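Local atomic coordinates of diphthine synthase (Aeropyrum pernix, PDB entry 1WDE), a protein that probably uses S-adenosyl-L-methionine to trimethylate the amino group of a modified histidine of elongation factor 2, a step in diphthamide biosynthesis. Residues Leu167-Gln181 against Gly243-Glu257. Numbering follows the deposited sequence.
Sequences LHTTALLDVDERGVQ and GVYSIVIPARLSGVE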
ATOM      1  N   LEU A 167      15.265   6.969   5.600  1.00 16.77           N
ATOM      2  CA  LEU A 167      14.433   5.930   5.005  1.00 14.33           C
ATOM      3  C   LEU A 167      13.474   6.434   3.921  1.00 21.42           C
ATOM      4  O   LEU A 167      12.963   7.539   4.008  1.00 16.89           O
ATOM      5  CB  LEU A 167      13.611   5.241   6.098  1.00 18.54           C
ATOM      6  CG  LEU A 167      14.361   4.645   7.302  1.00 23.99           C
ATOM      7  CD1 LEU A 167      13.361   4.102   8.323  1.00 21.07           C
ATOM      8  CD2 LEU A 167      15.272   3.551   6.826  1.00 17.51           C
ATOM      9  N   HIS A 168      13.228   5.592   2.918  1.00 19.76           N
ATOM     10  CA  HIS A 168      12.317   5.921   1.815  1.00 19.10           C
ATOM     11  C   HIS A 168      10.885   5.662   2.280  1.00 21.29           C
ATOM     12  O   HIS A 168      10.598   4.640   2.926  1.00 19.29           O
ATOM     13  CB  HIS A 168      12.568   5.034   0.597  1.00 20.12           C
ATOM     14  CG  HIS A 168      13.987   5.001   0.125  1.00 15.65           C
ATOM     15  ND1 HIS A 168      14.757   6.137  -0.019  1.00 18.57           N
ATOM     16  CD2 HIS A 168      14.731   3.977  -0.368  1.00 15.57           C
ATOM     17  CE1 HIS A 168      15.907   5.817  -0.585  1.00 16.77           C
ATOM     18  NE2 HIS A 168      15.917   4.511  -0.810  1.00 18.80           N
ATOM     19  N   THR A 169       9.986   6.581   1.953  1.00 19.22           N
ATOM     20  CA  THR A 169       8.592   6.438   2.343  1.00 18.50           C
ATOM     21  C   THR A 169       7.773   5.776   1.233  1.00 23.26           C
ATOM     22  O   THR A 169       7.945   6.064   0.043  1.00 21.68           O
ATOM     23  CB  THR A 169       7.944   7.819   2.625  1.00 25.76           C
ATOM     24  OG1 THR A 169       8.621   8.467   3.709  1.00 20.30           O
ATOM     25  CG2 THR A 169       6.473   7.650   2.983  1.00 18.04           C
ATOM     26  N   THR A 170       6.895   4.867   1.617  1.00 20.42           N
ATOM     27  CA  THR A 170       6.018   4.271   0.634  1.00 20.47           C
ATOM     28  C   THR A 170       4.701   4.967   0.951  1.00 18.18           C
ATOM     29  O   THR A 170       4.272   4.987   2.103  1.00 22.82           O
ATOM     30  CB  THR A 170       5.863   2.757   0.814  1.00 20.56           C
ATOM     31  OG1 THR A 170       7.135   2.113   0.591  1.00 19.22           O
ATOM     32  CG2 THR A 170       4.845   2.224  -0.230  1.00 19.14           C
ATOM     33  N   ALA A 171       4.086   5.598  -0.042  1.00 17.72           N
ATOM     34  CA  ALA A 171       2.828   6.279   0.218  1.00 18.49           C
ATOM     35  C   ALA A 171       1.740   5.667  -0.652  1.00 20.06           C
ATOM     36  O   ALA A 171       1.786   5.716  -1.891  1.00 18.57           O
ATOM     37  CB  ALA A 171       2.967   7.776  -0.049  1.00 25.83           C
ATOM     38  N   LEU A 172       0.763   5.066   0.013  1.00 21.55           N
ATOM     39  CA  LEU A 172      -0.336   4.432  -0.690  1.00 23.68           C
ATOM     40  C   LEU A 172      -1.439   5.466  -0.923  1.00 25.17           C
ATOM     41  O   LEU A 172      -1.550   6.463  -0.205  1.00 24.31           O
ATOM     42  CB  LEU A 172      -0.881   3.264   0.138  1.00 22.31           C
ATOM     43  CG  LEU A 172       0.116   2.188   0.614  1.00 23.63           C
ATOM     44  CD1 LEU A 172      -0.671   1.073   1.315  1.00 21.72           C
ATOM     45  CD2 LEU A 172       0.920   1.621  -0.554  1.00 24.85           C
ATOM     46  N   LEU A 173      -2.258   5.213  -1.933  1.00 28.13           N
ATOM     47  CA  LEU A 173      -3.360   6.109  -2.273  1.00 24.35           C
ATOM     48  C   LEU A 173      -4.694   5.475  -1.844  1.00 25.29           C
ATOM     49  O   LEU A 173      -4.947   4.294  -2.086  1.00 26.07           O
ATOM     50  CB  LEU A 173      -3.375   6.369  -3.787  1.00 24.95           C
ATOM     51  CG  LEU A 173      -2.159   7.092  -4.383  1.00 26.24           C
ATOM     52  CD1 LEU A 173      -2.136   6.933  -5.882  1.00 25.61           C
ATOM     53  CD2 LEU A 173      -2.212   8.552  -3.996  1.00 28.19           C
ATOM     54  N   ASP A 174      -5.518   6.275  -1.190  1.00 27.93           N
ATOM     55  CA  ASP A 174      -6.842   5.875  -0.725  1.00 31.98           C
ATOM     56  C   ASP A 174      -7.697   5.327  -1.887  1.00 33.60           C
ATOM     57  O   ASP A 174      -7.371   5.510  -3.069  1.00 30.21           O
ATOM     58  CB  ASP A 174      -7.505   7.109  -0.108  1.00 29.96           C
ATOM     59  CG  ASP A 174      -8.546   6.769   0.934  1.00 32.97           C
ATOM     60  OD1 ASP A 174      -9.115   7.727   1.494  1.00 36.63           O
ATOM     61  OD2 ASP A 174      -8.792   5.567   1.195  1.00 35.03           O
ATOM     62  N   VAL A 175      -8.788   4.650  -1.543  1.00 37.47           N
ATOM     63  CA  VAL A 175      -9.719   4.072  -2.522  1.00 40.31           C
ATOM     64  C   VAL A 175     -11.132   4.351  -1.999  1.00 44.02           C
ATOM     65  O   VAL A 175     -11.400   4.140  -0.821  1.00 40.13           O
ATOM     66  CB  VAL A 175      -9.524   2.535  -2.655  1.00 43.22           C
ATOM     67  CG1 VAL A 175      -8.254   2.229  -3.409  1.00 43.45           C
ATOM     68  CG2 VAL A 175      -9.443   1.899  -1.275  1.00 43.04           C
ATOM     69  N   ASP A 176     -12.035   4.834  -2.847  1.00 43.78           N
ATOM     70  CA  ASP A 176     -13.379   5.145  -2.364  1.00 50.59           C
ATOM     71  C   ASP A 176     -14.336   3.966  -2.435  1.00 54.30           C
ATOM     72  O   ASP A 176     -13.917   2.825  -2.642  1.00 47.78           O
ATOM     73  CB  ASP A 176     -13.978   6.339  -3.121  1.00 52.34           C
ATOM     74  CG  ASP A 176     -14.216   6.046  -4.597  1.00 53.67           C
ATOM     75  OD1 ASP A 176     -14.422   4.862  -4.955  1.00 46.08           O
ATOM     76  OD2 ASP A 176     -14.208   7.012  -5.394  1.00 55.08           O
ATOM     77  N   GLU A 177     -15.624   4.258  -2.256  1.00 60.16           N
ATOM     78  CA  GLU A 177     -16.690   3.251  -2.292  1.00 64.86           C
ATOM     79  C   GLU A 177     -16.615   2.376  -3.541  1.00 63.35           C
ATOM     80  O   GLU A 177     -16.499   1.150  -3.463  1.00 65.05           O
ATOM     81  CB  GLU A 177     -18.062   3.932  -2.294  1.00 68.91           C
ATOM     82  CG  GLU A 177     -18.214   5.120  -1.359  1.00 77.70           C
ATOM     83  CD  GLU A 177     -19.510   5.879  -1.609  1.00 80.19           C
ATOM     84  OE1 GLU A 177     -20.592   5.250  -1.560  1.00 82.60           O
ATOM     85  OE2 GLU A 177     -19.446   7.102  -1.859  1.00 80.72           O
ATOM     86  N   ARG A 178     -16.710   3.038  -4.691  1.00 60.16           N
ATOM     87  CA  ARG A 178     -16.691   2.404  -6.007  1.00 58.99           C
ATOM     88  C   ARG A 178     -15.481   1.513  -6.257  1.00 53.92           C
ATOM     89  O   ARG A 178     -15.463   0.738  -7.212  1.00 55.29           O
ATOM     90  CB  ARG A 178     -16.741   3.493  -7.084  1.00 63.28           C
ATOM     91  CG  ARG A 178     -17.711   3.228  -8.227  1.00 73.95           C
ATOM     92  CD  ARG A 178     -17.661   4.330  -9.294  1.00 76.86           C
ATOM     93  NE  ARG A 178     -17.919   5.675  -8.776  1.00 86.11           N
ATOM     94  CZ  ARG A 178     -17.002   6.468  -8.225  1.00 88.28           C
ATOM     95  NH1 ARG A 178     -17.342   7.673  -7.785  1.00 89.56           N
ATOM     96  NH2 ARG A 178     -15.743   6.066  -8.118  1.00 89.91           N
ATOM     97  N   GLY A 179     -14.471   1.628  -5.406  1.00 52.31           N
ATOM     98  CA  GLY A 179     -13.263   0.849  -5.601  1.00 45.91           C
ATOM     99  C   GLY A 179     -12.391   1.610  -6.579  1.00 43.42           C
ATOM    100  O   GLY A 179     -11.589   1.037  -7.313  1.00 41.90           O
ATOM    101  N   VAL A 180     -12.570   2.926  -6.597  1.00 42.61           N
ATOM    102  CA  VAL A 180     -11.806   3.793  -7.477  1.00 39.58           C
ATOM    103  C   VAL A 180     -10.654   4.429  -6.697  1.00 31.57           C
ATOM    104  O   VAL A 180     -10.866   5.047  -5.656  1.00 29.52           O
ATOM    105  CB  VAL A 180     -12.715   4.887  -8.065  1.00 42.29           C
ATOM    106  CG1 VAL A 180     -11.883   5.928  -8.815  1.00 41.64           C
ATOM    107  CG2 VAL A 180     -13.738   4.239  -8.993  1.00 44.38           C
ATOM    108  N   GLN A 181      -9.433   4.280  -7.192  1.00 33.74           N
ATOM    109  CA  GLN A 181      -8.303   4.852  -6.470  1.00 24.60           C
ATOM    110  C   GLN A 181      -8.197   6.358  -6.605  1.00 26.28           C
ATOM    111  O   GLN A 181      -8.481   6.939  -7.660  1.00 27.16           O
ATOM    112  CB  GLN A 181      -6.993   4.218  -6.913  1.00 23.80           C
ATOM    113  CG  GLN A 181      -5.794   4.647  -6.037  1.00 20.53           C
ATOM    114  CD  GLN A 181      -4.514   3.946  -6.433  1.00 30.56           C
ATOM    115  OE1 GLN A 181      -3.920   3.203  -5.637  1.00 32.08           O
ATOM    116  NE2 GLN A 181      -4.077   4.175  -7.665  1.00 25.04           N
ATOM    117  N   GLY A 243      -4.534   4.548 -13.252  1.00 37.28           N
ATOM    118  CA  GLY A 243      -3.772   3.361 -12.909  1.00 33.52           C
ATOM    119  C   GLY A 243      -3.866   3.107 -11.421  1.00 29.62           C
ATOM    120  O   GLY A 243      -4.403   3.931 -10.691  1.00 31.24           O
ATOM    121  N   VAL A 244      -3.372   1.956 -10.977  1.00 27.89           N
ATOM    122  CA  VAL A 244      -3.377   1.619  -9.555  1.00 23.69           C
ATOM    123  C   VAL A 244      -1.930   1.877  -9.155  1.00 19.82           C
ATOM    124  O   VAL A 244      -1.043   1.078  -9.429  1.00 25.27           O
ATOM    125  CB  VAL A 244      -3.735   0.145  -9.347  1.00 28.63           C
ATOM    126  CG1 VAL A 244      -3.938  -0.140  -7.863  1.00 29.12           C
ATOM    127  CG2 VAL A 244      -4.988  -0.191 -10.141  1.00 29.43           C
ATOM    128  N   TYR A 245      -1.697   3.028  -8.542  1.00 28.17           N
ATOM    129  CA  TYR A 245      -0.350   3.430  -8.167  1.00 24.90           C
ATOM    130  C   TYR A 245      -0.067   3.454  -6.681  1.00 23.50           C
ATOM    131  O   TYR A 245      -0.968   3.442  -5.846  1.00 24.67           O
ATOM    132  CB  TYR A 245      -0.057   4.875  -8.624  1.00 23.51           C
ATOM    133  CG  TYR A 245      -0.235   5.173 -10.087  1.00 21.33           C
ATOM    134  CD1 TYR A 245      -1.404   5.775 -10.565  1.00 26.38           C
ATOM    135  CD2 TYR A 245       0.783   4.897 -10.987  1.00 19.49           C
ATOM    136  CE1 TYR A 245      -1.546   6.104 -11.918  1.00 18.67           C
ATOM    137  CE2 TYR A 245       0.660   5.217 -12.334  1.00 26.04           C
ATOM    138  CZ  TYR A 245      -0.499   5.824 -12.795  1.00 27.06           C
ATOM    139  OH  TYR A 245      -0.552   6.188 -14.118  1.00 30.16           O
ATOM    140  N   SER A 246       1.229   3.528  -6.390  1.00 20.35           N
ATOM    141  CA  SER A 246       1.728   3.730  -5.047  1.00 19.61           C
ATOM    142  C   SER A 246       2.800   4.772  -5.343  1.00 23.14           C
ATOM    143  O   SER A 246       3.286   4.880  -6.489  1.00 22.14           O
ATOM    144  CB  SER A 246       2.295   2.440  -4.420  1.00 23.36           C
ATOM    145  OG  SER A 246       3.329   1.892  -5.211  1.00 38.05           O
ATOM    146  N   ILE A 247       3.141   5.573  -4.340  1.00 19.25           N
ATOM    147  CA  ILE A 247       4.140   6.605  -4.521  1.00 21.04           C
ATOM    148  C   ILE A 247       5.327   6.356  -3.588  1.00 24.46           C
ATOM    149  O   ILE A 247       5.151   5.972  -2.441  1.00 22.95           O
ATOM    150  CB  ILE A 247       3.512   7.986  -4.225  1.00 23.32           C
ATOM    151  CG1 ILE A 247       2.464   8.321  -5.300  1.00 20.38           C
ATOM    152  CG2 ILE A 247       4.582   9.058  -4.197  1.00 19.70           C
ATOM    153  CD1 ILE A 247       1.608   9.506  -4.944  1.00 18.92           C
ATOM    154  N   VAL A 248       6.538   6.492  -4.103  1.00 23.09           N
ATOM    155  CA  VAL A 248       7.681   6.355  -3.229  1.00 23.92           C
ATOM    156  C   VAL A 248       8.305   7.749  -3.131  1.00 24.37           C
ATOM    157  O   VAL A 248       8.575   8.396  -4.157  1.00 25.04           O
ATOM    158  CB  VAL A 248       8.691   5.314  -3.763  1.00 26.34           C
ATOM    159  CG1 VAL A 248      10.005   5.392  -2.960  1.00 26.13           C
ATOM    160  CG2 VAL A 248       8.089   3.915  -3.635  1.00 23.80           C
ATOM    161  N   ILE A 249       8.452   8.233  -1.899  1.00 17.20           N
ATOM    162  CA  ILE A 249       9.083   9.538  -1.598  1.00 20.10           C
ATOM    163  C   ILE A 249      10.414   9.126  -0.937  1.00 20.75           C
ATOM    164  O   ILE A 249      10.482   8.858   0.261  1.00 18.16           O
ATOM    165  CB  ILE A 249       8.225  10.369  -0.613  1.00 21.22           C
ATOM    166  CG1 ILE A 249       6.835  10.624  -1.226  1.00 20.50           C
ATOM    167  CG2 ILE A 249       8.925  11.724  -0.305  1.00 19.10           C
ATOM    168  CD1 ILE A 249       5.797  11.117  -0.194  1.00 24.37           C
ATOM    169  N   PRO A 250      11.495   9.112  -1.715  1.00 20.68           N
ATOM    170  CA  PRO A 250      12.786   8.698  -1.185  1.00 20.74           C
ATOM    171  C   PRO A 250      13.503   9.626  -0.231  1.00 23.60           C
ATOM    172  O   PRO A 250      13.219  10.836  -0.170  1.00 19.59           O
ATOM    173  CB  PRO A 250      13.592   8.455  -2.449  1.00 14.90           C
ATOM    174  CG  PRO A 250      13.174   9.589  -3.302  1.00 23.44           C
ATOM    175  CD  PRO A 250      11.670   9.783  -3.016  1.00 23.58           C
ATOM    176  N   ALA A 251      14.388   9.019   0.561  1.00 20.60           N
ATOM    177  CA  ALA A 251      15.247   9.776   1.450  1.00 16.20           C
ATOM    178  C   ALA A 251      16.347  10.077   0.446  1.00 23.55           C
ATOM    179  O   ALA A 251      16.290   9.599  -0.699  1.00 21.12           O
ATOM    180  CB  ALA A 251      15.792   8.895   2.575  1.00 23.09           C
ATOM    181  N   ARG A 252      17.353  10.840   0.849  1.00 24.92           N
ATOM    182  CA  ARG A 252      18.437  11.169  -0.071  1.00 24.48           C
ATOM    183  C   ARG A 252      19.029   9.914  -0.683  1.00 20.82           C
ATOM    184  O   ARG A 252      19.534   9.043   0.029  1.00 23.82           O
ATOM    185  CB  ARG A 252      19.516  11.958   0.671  1.00 35.14           C
ATOM    186  CG  ARG A 252      20.517  12.561  -0.240  1.00 42.94           C
ATOM    187  CD  ARG A 252      21.019  13.871   0.314  1.00 44.16           C
ATOM    188  NE  ARG A 252      22.075  14.383  -0.536  1.00 47.77           N
ATOM    189  CZ  ARG A 252      22.606  15.589  -0.415  1.00 53.40           C
ATOM    190  NH1 ARG A 252      22.166  16.411   0.530  1.00 50.91           N
ATOM    191  NH2 ARG A 252      23.585  15.956  -1.232  1.00 50.96           N
ATOM    192  N   LEU A 253      18.982   9.813  -2.011  1.00 15.93           N
ATOM    193  CA  LEU A 253      19.476   8.623  -2.693  1.00 20.39           C
ATOM    194  C   LEU A 253      20.963   8.427  -2.585  1.00 26.09           C
ATOM    195  O   LEU A 253      21.730   9.386  -2.599  1.00 23.57           O
ATOM    196  CB  LEU A 253      19.129   8.676  -4.184  1.00 27.28           C
ATOM    197  CG  LEU A 253      17.636   8.727  -4.502  1.00 33.43           C
ATOM    198  CD1 LEU A 253      17.419   8.954  -5.988  1.00 31.35           C
ATOM    199  CD2 LEU A 253      17.010   7.436  -4.028  1.00 27.18           C
ATOM    200  N   SER A 254      21.369   7.173  -2.508  1.00 18.65           N
ATOM    201  CA  SER A 254      22.777   6.827  -2.462  1.00 28.42           C
ATOM    202  C   SER A 254      23.239   6.935  -3.918  1.00 25.74           C
ATOM    203  O   SER A 254      22.427   6.857  -4.840  1.00 26.41           O
ATOM    204  CB  SER A 254      22.955   5.388  -1.957  1.00 23.58           C
ATOM    205  OG  SER A 254      23.010   4.474  -3.042  1.00 26.69           O
ATOM    206  N   GLY A 255      24.530   7.138  -4.136  1.00 26.51           N
ATOM    207  CA  GLY A 255      25.016   7.245  -5.500  1.00 27.10           C
ATOM    208  C   GLY A 255      24.575   6.077  -6.363  1.00 30.87           C
ATOM    209  O   GLY A 255      24.125   6.262  -7.500  1.00 23.40           O
ATOM    210  N   VAL A 256      24.705   4.865  -5.832  1.00 25.93           N
ATOM    211  CA  VAL A 256      24.296   3.682  -6.578  1.00 29.51           C
ATOM    212  C   VAL A 256      22.783   3.707  -6.822  1.00 27.50           C
ATOM    213  O   VAL A 256      22.321   3.288  -7.880  1.00 23.65           O
ATOM    214  CB  VAL A 256      24.711   2.377  -5.841  1.00 31.12           C
ATOM    215  CG1 VAL A 256      24.011   1.173  -6.459  1.00 29.36           C
ATOM    216  CG2 VAL A 256      26.236   2.186  -5.956  1.00 34.60           C
ATOM    217  N   GLU A 257      22.015   4.231  -5.867  1.00 24.89           N
ATOM    218  CA  GLU A 257      20.559   4.293  -6.035  1.00 27.42           C
ATOM    219  C   GLU A 257      20.086   5.226  -7.147  1.00 25.91           C
ATOM    220  O   GLU A 257      19.100   4.935  -7.820  1.00 21.35           O
ATOM    221  CB  GLU A 257      19.884   4.691  -4.730  1.00 21.90           C
ATOM    222  CG  GLU A 257      19.759   3.543  -3.721  1.00 22.91           C
ATOM    223  CD  GLU A 257      19.020   3.990  -2.489  1.00 21.30           C
ATOM    224  OE1 GLU A 257      19.388   5.037  -1.923  1.00 26.86           O
ATOM    225  OE2 GLU A 257      18.062   3.311  -2.090  1.00 20.11           O
TER
HETATM  226  O   HOH W   1      11.103   9.252   3.038  1.00 22.43           O
HETATM  227  O   HOH W   2      -1.545   2.547  -3.463  1.00 23.07           O
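Thr-169 and Ala-171 pair with Ile-249 and Ile-247 as antiparallel neighbours, their strand axes 157° apart and 4.7 Å at closest approach. Each pair is joined by two backbone hydrogen bonds. The shortest runs from Ala-171 N to Ile-247 O (2.7 Å).

At the start of its strand, His-168 links the sheet to the first turn of helix 255-264. With chi1 at -53°, CG lies beside the backbone N, and the ring reaches along the other chain. Both ring nitrogens are used at the ring edge. ND1 accepts from Ala-251 N (3.0 Å), almost exactly in the ring plane. NE2 donates to Glu-257 OE2 (2.8 Å) in a nearly straight bond, on the syn side of the carboxylate. Two bonds at different points of the edge fix the ring's rotation. Pro-250 CB lies 3.6 Å from His-168 ND1. Glu-257 also closes a capping box: its OE1 accepts from Ser-254 N, and Ser-254 OG accepts from Glu-257 N. A salt bridge from OE1 to Arg-136 probably helps keep the carboxylate ionised.

A water bridges Leu-167 O, Thr-169 OG1 and Ile-249 O; Asn-162 also bonds the threonine hydroxyl. Ala-171 CB packs 4.2 Å from Ile-247 CB on the same sheet face. Further along, Leu-173 divides its methyls. CD1 meets Tyr-245 CB (4.0 Å), and CD2 meets Ile-247 CD1. Leu-173 is a probable S-adenosyl-L-methionine-binding residue, by analogy with relatives.

Both strands are interior to a mixed five-stranded sheet, with 246-249 in the middle. Strand 137-143 runs parallel to 168-173 on its outer side, and strand 213-217 flanks 246-249. Helix 122-130 packs on the face carrying Thr-170, Leu-172 and Ser-246.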